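Local structure of transcriptional regulator (Actinomyces oris, 5V8C) at residues A1-T13 against H219-L233. The protein probably acts as a phosphotransferase of the LytR-Cps2A-Psr family, attaching glycopolymers to a surface protein anchored in the cell wall. Residues are numbered along the deposited sequence; the frame is centred on the assembly and turned at random. Where two conformers were deposited one is given.
Sequences AHRPARVDIAMPT and HTVAGNITLDSGTGL. With CO (cobalt (II) ion), chain B.
Ala5 and Val7 pair with 226-228 through a parallel backbone ladder. Leu227 N gives a nearly straight bond to Ala5 O (2.9 Å, 170° at the hydrogen), and Leu227 O receives Val7 N; Ala5 N to Ile225 O and Ser229 N to Val7 O extend the ladder at its two ends. Among side chains, Ser229 OG donates to Asp8 OD1 at 2.9 Å, meeting it from above the carboxylate plane. Arg6, its chain bent at chi2 and chi3 (-56° and -72°), folds back so that one guanidinium face lies over Leu227 CB, while NH2 makes weak bonds to Asp228 O and Ser229 O in the turn 228-231. Apolar packing centres on Pro4, whose ring carbon CG touches Leu233 CD1 at 3.7 Å and Leu227 CD1 at 4.0 Å. A glycine in place of Pro4 would probably leave both leucine methyls without this partner and let the chain leading into the strand flex. At the N-terminus, cobalt is bound by the terminal amine Ala1 N (2.2 Å) and His219 NE2 (2.4 Å), with His2 ND1 at a longer 2.7 Å. His2 CB sits over the His219 ring face, 3.6 Å from its centroid. The metal thus ties the chain start to helix 211-223, while strand 5-7 forms the edge of the mixed central sheet, parallel to strand 226-228.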
ATOM      1  N   ALA A   1     -13.473 -17.697 -15.399  1.00102.53           N
ATOM      2  CA  ALA A   1     -12.652 -18.708 -14.737  1.00102.48           C
ATOM      3  C   ALA A   1     -11.690 -18.171 -13.656  1.00107.13           C
ATOM      4  O   ALA A   1     -11.335 -18.924 -12.748  1.00107.96           O
ATOM      5  CB  ALA A   1     -11.880 -19.516 -15.770  1.00103.14           C
ATOM      6  N   HIS A   2     -11.252 -16.895 -13.772  1.00102.28           N
ATOM      7  CA  HIS A   2     -10.296 -16.203 -12.884  1.00101.23           C
ATOM      8  C   HIS A   2     -10.222 -16.695 -11.431  1.00100.57           C
ATOM      9  O   HIS A   2     -11.176 -16.539 -10.672  1.00 98.06           O
ATOM     10  CB  HIS A   2     -10.554 -14.689 -12.877  1.00102.29           C
ATOM     11  CG  HIS A   2     -10.164 -14.001 -14.142  1.00106.12           C
ATOM     12  ND1 HIS A   2     -11.109 -13.638 -15.084  1.00108.12           N
ATOM     13  CD2 HIS A   2      -8.940 -13.631 -14.585  1.00108.35           C
ATOM     14  CE1 HIS A   2     -10.434 -13.069 -16.071  1.00107.73           C
ATOM     15  NE2 HIS A   2      -9.126 -13.040 -15.814  1.00108.17           N
ATOM     16  N   ARG A   3      -9.050 -17.218 -11.038  1.00 96.55           N
ATOM     17  CA  ARG A   3      -8.763 -17.670  -9.672  1.00 96.01           C
ATOM     18  C   ARG A   3      -7.504 -16.964  -9.153  1.00 96.45           C
ATOM     19  O   ARG A   3      -6.577 -16.748  -9.928  1.00 95.65           O
ATOM     20  CB  ARG A   3      -8.554 -19.196  -9.624  1.00 97.73           C
ATOM     21  CG  ARG A   3      -9.841 -20.013  -9.541  1.00110.10           C
ATOM     22  CD  ARG A   3      -9.553 -21.506  -9.542  1.00122.04           C
ATOM     23  NE  ARG A   3      -9.095 -21.976 -10.852  1.00135.34           N
ATOM     24  CZ  ARG A   3      -8.352 -23.063 -11.044  1.00152.30           C
ATOM     25  NH1 ARG A   3      -7.966 -23.803 -10.012  1.00142.86           N
ATOM     26  NH2 ARG A   3      -7.983 -23.415 -12.268  1.00136.35           N
ATOM     27  N   PRO A   4      -7.417 -16.612  -7.855  1.00 91.54           N
ATOM     28  CA  PRO A   4      -6.201 -15.943  -7.373  1.00 90.58           C
ATOM     29  C   PRO A   4      -5.021 -16.892  -7.242  1.00 92.87           C
ATOM     30  O   PRO A   4      -5.219 -18.084  -6.999  1.00 92.73           O
ATOM     31  CB  PRO A   4      -6.623 -15.400  -6.003  1.00 92.27           C
ATOM     32  CG  PRO A   4      -7.663 -16.356  -5.535  1.00 96.84           C
ATOM     33  CD  PRO A   4      -8.417 -16.761  -6.774  1.00 92.84           C
ATOM     34  N   ALA A   5      -3.791 -16.355  -7.351  1.00 87.95           N
ATOM     35  CA  ALA A   5      -2.577 -17.136  -7.127  1.00 87.58           C
ATOM     36  C   ALA A   5      -2.465 -17.373  -5.621  1.00 91.96           C
ATOM     37  O   ALA A   5      -2.925 -16.542  -4.827  1.00 91.45           O
ATOM     38  CB  ALA A   5      -1.359 -16.378  -7.626  1.00 88.22           C
ATOM     39  N   ARG A   6      -1.939 -18.529  -5.223  1.00 88.47           N
ATOM     40  CA  ARG A   6      -1.854 -18.835  -3.801  1.00 88.15           C
ATOM     41  C   ARG A   6      -0.420 -18.935  -3.292  1.00 93.76           C
ATOM     42  O   ARG A   6       0.483 -19.364  -4.018  1.00 94.23           O
ATOM     43  CB  ARG A   6      -2.669 -20.087  -3.434  1.00 87.19           C
ATOM     44  CG  ARG A   6      -4.079 -20.149  -4.037  1.00 99.32           C
ATOM     45  CD  ARG A   6      -4.952 -18.951  -3.700  1.00105.85           C
ATOM     46  NE  ARG A   6      -5.381 -18.958  -2.305  1.00107.46           N
ATOM     47  CZ  ARG A   6      -6.643 -18.821  -1.918  1.00117.96           C
ATOM     48  NH1 ARG A   6      -7.607 -18.658  -2.818  1.00 97.22           N
ATOM     49  NH2 ARG A   6      -6.954 -18.851  -0.631  1.00108.18           N
ATOM     50  N   VAL A   7      -0.210 -18.490  -2.050  1.00 89.32           N
ATOM     51  CA  VAL A   7       1.086 -18.554  -1.399  1.00 89.05           C
ATOM     52  C   VAL A   7       0.923 -19.076   0.012  1.00 94.17           C
ATOM     53  O   VAL A   7       0.036 -18.633   0.737  1.00 93.33           O
ATOM     54  CB  VAL A   7       1.894 -17.229  -1.442  1.00 92.56           C
ATOM     55  CG1 VAL A   7       2.618 -17.071  -2.771  1.00 92.43           C
ATOM     56  CG2 VAL A   7       1.013 -16.018  -1.149  1.00 92.36           C
ATOM     57  N   ASP A   8       1.754 -20.041   0.395  1.00 91.97           N
ATOM     58  CA  ASP A   8       1.703 -20.547   1.754  1.00 92.18           C
ATOM     59  C   ASP A   8       2.467 -19.564   2.635  1.00 94.23           C
ATOM     60  O   ASP A   8       3.634 -19.271   2.364  1.00 94.33           O
ATOM     61  CB  ASP A   8       2.296 -21.968   1.845  1.00 94.61           C
ATOM     62  CG  ASP A   8       1.568 -23.011   1.011  1.00109.12           C
ATOM     63  OD1 ASP A   8       0.396 -23.325   1.336  1.00109.55           O
ATOM     64  OD2 ASP A   8       2.190 -23.558   0.072  1.00117.48           O
ATOM     65  N   ILE A   9       1.773 -18.965   3.607  1.00 88.39           N
ATOM     66  CA  ILE A   9       2.391 -18.052   4.555  1.00 87.42           C
ATOM     67  C   ILE A   9       2.033 -18.480   5.960  1.00 89.12           C
ATOM     68  O   ILE A   9       0.862 -18.741   6.247  1.00 87.88           O
ATOM     69  CB  ILE A   9       2.051 -16.551   4.259  1.00 91.23           C
ATOM     70  CG1 ILE A   9       3.082 -15.928   3.309  1.00 91.07           C
ATOM     71  CG2 ILE A   9       1.942 -15.695   5.541  1.00 92.92           C
ATOM     72  CD1 ILE A   9       2.671 -15.912   1.963  1.00 97.19           C
ATOM     73  N   ALA A  10       3.049 -18.591   6.827  1.00 85.57           N
ATOM     74  CA  ALA A  10       2.854 -18.883   8.242  1.00 84.80           C
ATOM     75  C   ALA A  10       2.583 -17.536   8.901  1.00 89.01           C
ATOM     76  O   ALA A  10       3.500 -16.719   9.054  1.00 91.00           O
ATOM     77  CB  ALA A  10       4.097 -19.540   8.834  1.00 85.11           C
ATOM     78  N   MET A  11       1.299 -17.289   9.207  1.00 83.15           N
ATOM     79  CA  MET A  11       0.865 -16.039   9.817  0.60 82.50           C
ATOM     80  C   MET A  11       1.440 -15.880  11.217  1.00 89.73           C
ATOM     81  O   MET A  11       1.586 -16.865  11.937  1.00 90.83           O
ATOM     82  CB  MET A  11      -0.667 -15.912   9.826  0.60 84.11           C
ATOM     83  CG  MET A  11      -1.265 -15.600   8.460  0.60 86.67           C
ATOM     84  SD  MET A  11      -0.609 -14.100   7.673  0.60 89.43           S
ATOM     85  CE  MET A  11      -1.494 -14.126   6.204  0.60 85.94           C
ATOM     86  N   PRO A  12       1.847 -14.643  11.622  1.00 88.41           N
ATOM     87  CA  PRO A  12       2.424 -14.480  12.965  1.00 88.21           C
ATOM     88  C   PRO A  12       1.373 -14.637  14.057  1.00 91.08           C
ATOM     89  O   PRO A  12       0.178 -14.606  13.778  1.00 89.99           O
ATOM     90  CB  PRO A  12       2.977 -13.040  12.950  1.00 89.97           C
ATOM     91  CG  PRO A  12       2.893 -12.579  11.547  1.00 93.83           C
ATOM     92  CD  PRO A  12       1.780 -13.342  10.925  1.00 89.52           C
ATOM     93  N   THR A  13       1.826 -14.782  15.303  1.00 89.80           N
ATOM     94  CA  THR A  13       0.976 -14.887  16.495  1.00 89.97           C
ATOM     95  C   THR A  13       1.166 -13.649  17.372  1.00 95.13           C
ATOM     96  O   THR A  13       2.246 -13.053  17.372  1.00 94.65           O
ATOM     97  CB  THR A  13       1.248 -16.204  17.269  1.00 92.35           C
ATOM     98  OG1 THR A  13       2.641 -16.299  17.607  1.00 92.94           O
ATOM     99  CG2 THR A  13       0.802 -17.453  16.491  1.00 85.52           C
ATOM    100  N   HIS A 219     -14.679 -10.588 -10.572  1.00 85.01           N
ATOM    101  CA  HIS A 219     -14.065 -11.712 -11.262  1.00 85.65           C
ATOM    102  C   HIS A 219     -12.631 -11.378 -11.682  1.00 92.70           C
ATOM    103  O   HIS A 219     -11.725 -12.135 -11.346  1.00 93.06           O
ATOM    104  CB  HIS A 219     -14.911 -12.156 -12.460  1.00 87.09           C
ATOM    105  CG  HIS A 219     -14.445 -13.440 -13.063  1.00 91.62           C
ATOM    106  ND1 HIS A 219     -14.575 -14.642 -12.388  1.00 94.02           N
ATOM    107  CD2 HIS A 219     -13.854 -13.670 -14.258  1.00 93.44           C
ATOM    108  CE1 HIS A 219     -14.045 -15.555 -13.184  1.00 94.48           C
ATOM    109  NE2 HIS A 219     -13.592 -15.015 -14.318  1.00 94.73           N
ATOM    110  N   THR A 220     -12.411 -10.212 -12.332  1.00 91.58           N
ATOM    111  CA  THR A 220     -11.078  -9.785 -12.784  1.00 91.80           C
ATOM    112  C   THR A 220     -10.118  -9.525 -11.628  1.00 94.84           C
ATOM    113  O   THR A 220      -8.954  -9.933 -11.716  1.00 95.18           O
ATOM    114  CB  THR A 220     -11.152  -8.600 -13.747  1.00106.39           C
ATOM    115  OG1 THR A 220     -12.073  -7.638 -13.240  1.00111.23           O
ATOM    116  CG2 THR A 220     -11.552  -9.020 -15.155  1.00107.81           C
ATOM    117  N   VAL A 221     -10.601  -8.877 -10.541  1.00 88.85           N
ATOM    118  CA  VAL A 221      -9.800  -8.630  -9.338  1.00 87.05           C
ATOM    119  C   VAL A 221      -9.243  -9.942  -8.755  1.00 89.60           C
ATOM    120  O   VAL A 221      -8.049 -10.021  -8.476  1.00 89.34           O
ATOM    121  CB  VAL A 221     -10.558  -7.779  -8.289  1.00 90.05           C
ATOM    122  CG1 VAL A 221     -10.121  -8.121  -6.862  1.00 89.38           C
ATOM    123  CG2 VAL A 221     -10.361  -6.292  -8.564  1.00 89.02           C
ATOM    124  N   ALA A 222     -10.083 -10.984  -8.658  1.00 84.90           N
ATOM    125  CA  ALA A 222      -9.679 -12.293  -8.149  1.00 85.07           C
ATOM    126  C   ALA A 222      -8.564 -12.916  -8.986  1.00 87.87           C
ATOM    127  O   ALA A 222      -7.661 -13.531  -8.438  1.00 87.76           O
ATOM    128  CB  ALA A 222     -10.881 -13.230  -8.089  1.00 86.94           C
ATOM    129  N   GLY A 223      -8.615 -12.717 -10.298  1.00 84.30           N
ATOM    130  CA  GLY A 223      -7.619 -13.258 -11.215  1.00 84.92           C
ATOM    131  C   GLY A 223      -6.349 -12.438 -11.337  1.00 86.56           C
ATOM    132  O   GLY A 223      -5.410 -12.873 -12.001  1.00 87.61           O
ATOM    133  N   ASN A 224      -6.309 -11.238 -10.731  1.00 80.20           N
ATOM    134  CA  ASN A 224      -5.139 -10.356 -10.794  1.00 79.07           C
ATOM    135  C   ASN A 224      -4.657 -10.000  -9.401  1.00 80.50           C
ATOM    136  O   ASN A 224      -4.360  -8.841  -9.124  1.00 76.09           O
ATOM    137  CB  ASN A 224      -5.446  -9.096 -11.610  1.00 80.81           C
ATOM    138  CG  ASN A 224      -5.516  -9.354 -13.091  1.00111.79           C
ATOM    139  OD1 ASN A 224      -4.548  -9.141 -13.835  1.00109.16           O
ATOM    140  ND2 ASN A 224      -6.658  -9.845 -13.547  1.00103.85           N
ATOM    141  N   ILE A 225      -4.582 -11.021  -8.527  1.00 80.31           N
ATOM    142  CA  ILE A 225      -4.244 -10.924  -7.113  1.00 80.29           C
ATOM    143  C   ILE A 225      -3.617 -12.223  -6.642  1.00 84.14           C
ATOM    144  O   ILE A 225      -3.994 -13.306  -7.098  1.00 85.38           O
ATOM    145  CB  ILE A 225      -5.562 -10.610  -6.321  1.00 84.32           C
ATOM    146  CG1 ILE A 225      -5.842  -9.089  -6.225  1.00 83.47           C
ATOM    147  CG2 ILE A 225      -5.679 -11.290  -4.935  1.00 86.23           C
ATOM    148  CD1 ILE A 225      -4.726  -8.258  -5.950  1.00 95.39           C
ATOM    149  N   THR A 226      -2.704 -12.113  -5.675  1.00 79.30           N
ATOM    150  CA  THR A 226      -2.117 -13.253  -4.999  1.00 79.88           C
ATOM    151  C   THR A 226      -2.561 -13.169  -3.534  1.00 81.20           C
ATOM    152  O   THR A 226      -2.517 -12.093  -2.939  1.00 78.35           O
ATOM    153  CB  THR A 226      -0.601 -13.292  -5.219  1.00 93.72           C
ATOM    154  OG1 THR A 226      -0.339 -13.267  -6.621  1.00 97.43           O
ATOM    155  CG2 THR A 226       0.046 -14.519  -4.608  1.00 94.23           C
ATOM    156  N   LEU A 227      -3.080 -14.282  -2.999  1.00 79.32           N
ATOM    157  CA  LEU A 227      -3.579 -14.406  -1.630  1.00 79.72           C
ATOM    158  C   LEU A 227      -2.819 -15.497  -0.898  1.00 88.02           C
ATOM    159  O   LEU A 227      -2.454 -16.505  -1.516  1.00 89.49           O
ATOM    160  CB  LEU A 227      -5.066 -14.821  -1.633  1.00 79.49           C
ATOM    161  CG  LEU A 227      -6.109 -13.800  -2.056  1.00 82.74           C
ATOM    162  CD1 LEU A 227      -7.498 -14.415  -2.017  1.00 83.30           C
ATOM    163  CD2 LEU A 227      -6.045 -12.535  -1.195  1.00 83.86           C
ATOM    164  N   ASP A 228      -2.682 -15.366   0.437  1.00 84.30           N
ATOM    165  CA  ASP A 228      -2.105 -16.450   1.219  1.00 85.76           C
ATOM    166  C   ASP A 228      -3.099 -17.613   1.205  1.00 89.00           C
ATOM    167  O   ASP A 228      -4.277 -17.406   0.921  1.00 86.28           O
ATOM    168  CB  ASP A 228      -1.753 -16.012   2.652  1.00 88.11           C
ATOM    169  CG  ASP A 228      -2.948 -15.681   3.509  1.00103.92           C
ATOM    170  OD1 ASP A 228      -3.479 -16.603   4.175  1.00111.99           O
ATOM    171  OD2 ASP A 228      -3.344 -14.503   3.532  1.00104.98           O
ATOM    172  N   SER A 229      -2.625 -18.829   1.473  1.00 88.25           N
ATOM    173  CA  SER A 229      -3.448 -20.035   1.437  1.00 89.32           C
ATOM    174  C   SER A 229      -4.611 -20.021   2.422  1.00 93.75           C
ATOM    175  O   SER A 229      -5.667 -20.556   2.101  1.00 93.34           O
ATOM    176  CB  SER A 229      -2.584 -21.272   1.648  1.00 94.34           C
ATOM    177  OG  SER A 229      -1.567 -21.359   0.664  1.00 99.77           O
ATOM    178  N   GLY A 230      -4.431 -19.368   3.572  1.00 91.05           N
ATOM    179  CA  GLY A 230      -5.432 -19.318   4.637  1.00 91.61           C
ATOM    180  C   GLY A 230      -6.514 -18.265   4.515  1.00 97.01           C
ATOM    181  O   GLY A 230      -7.468 -18.266   5.297  1.00 96.30           O
ATOM    182  N   THR A 231      -6.372 -17.340   3.560  1.00 95.33           N
ATOM    183  CA  THR A 231      -7.354 -16.275   3.380  1.00 94.26           C
ATOM    184  C   THR A 231      -8.329 -16.647   2.268  1.00 98.09           C
ATOM    185  O   THR A 231      -7.912 -17.121   1.211  1.00 98.20           O
ATOM    186  CB  THR A 231      -6.662 -14.906   3.217  1.00107.36           C
ATOM    187  OG1 THR A 231      -7.633 -13.869   3.335  1.00112.16           O
ATOM    188  CG2 THR A 231      -5.925 -14.764   1.903  1.00105.73           C
ATOM    189  N   GLY A 232      -9.618 -16.496   2.543  1.00 93.56           N
ATOM    190  CA  GLY A 232     -10.660 -16.860   1.595  1.00 92.94           C
ATOM    191  C   GLY A 232     -11.090 -15.749   0.660  1.00 94.21           C
ATOM    192  O   GLY A 232     -11.093 -14.571   1.033  1.00 92.68           O
ATOM    193  N   LEU A 233     -11.497 -16.126  -0.562  1.00 88.96           N
ATOM    194  CA  LEU A 233     -12.036 -15.196  -1.543  1.00 86.16           C
ATOM    195  C   LEU A 233     -13.288 -14.535  -0.939  1.00 88.80           C
ATOM    196  O   LEU A 233     -13.577 -13.375  -1.235  1.00 87.52           O
ATOM    197  CB  LEU A 233     -12.362 -15.946  -2.842  1.00 86.70           C
ATOM    198  CG  LEU A 233     -12.071 -15.217  -4.155  1.00 90.03           C
ATOM    199  CD1 LEU A 233     -10.646 -14.692  -4.209  1.00 90.03           C
ATOM    200  CD2 LEU A 233     -12.296 -16.115  -5.327  1.00 91.72           C
TER
HETATM  201 CO    CO B 401     -11.924 -16.145 -15.574  1.00100.21          CO
HETATM  202  O   HOH W   1      -1.005 -19.315   3.945  1.00102.10           O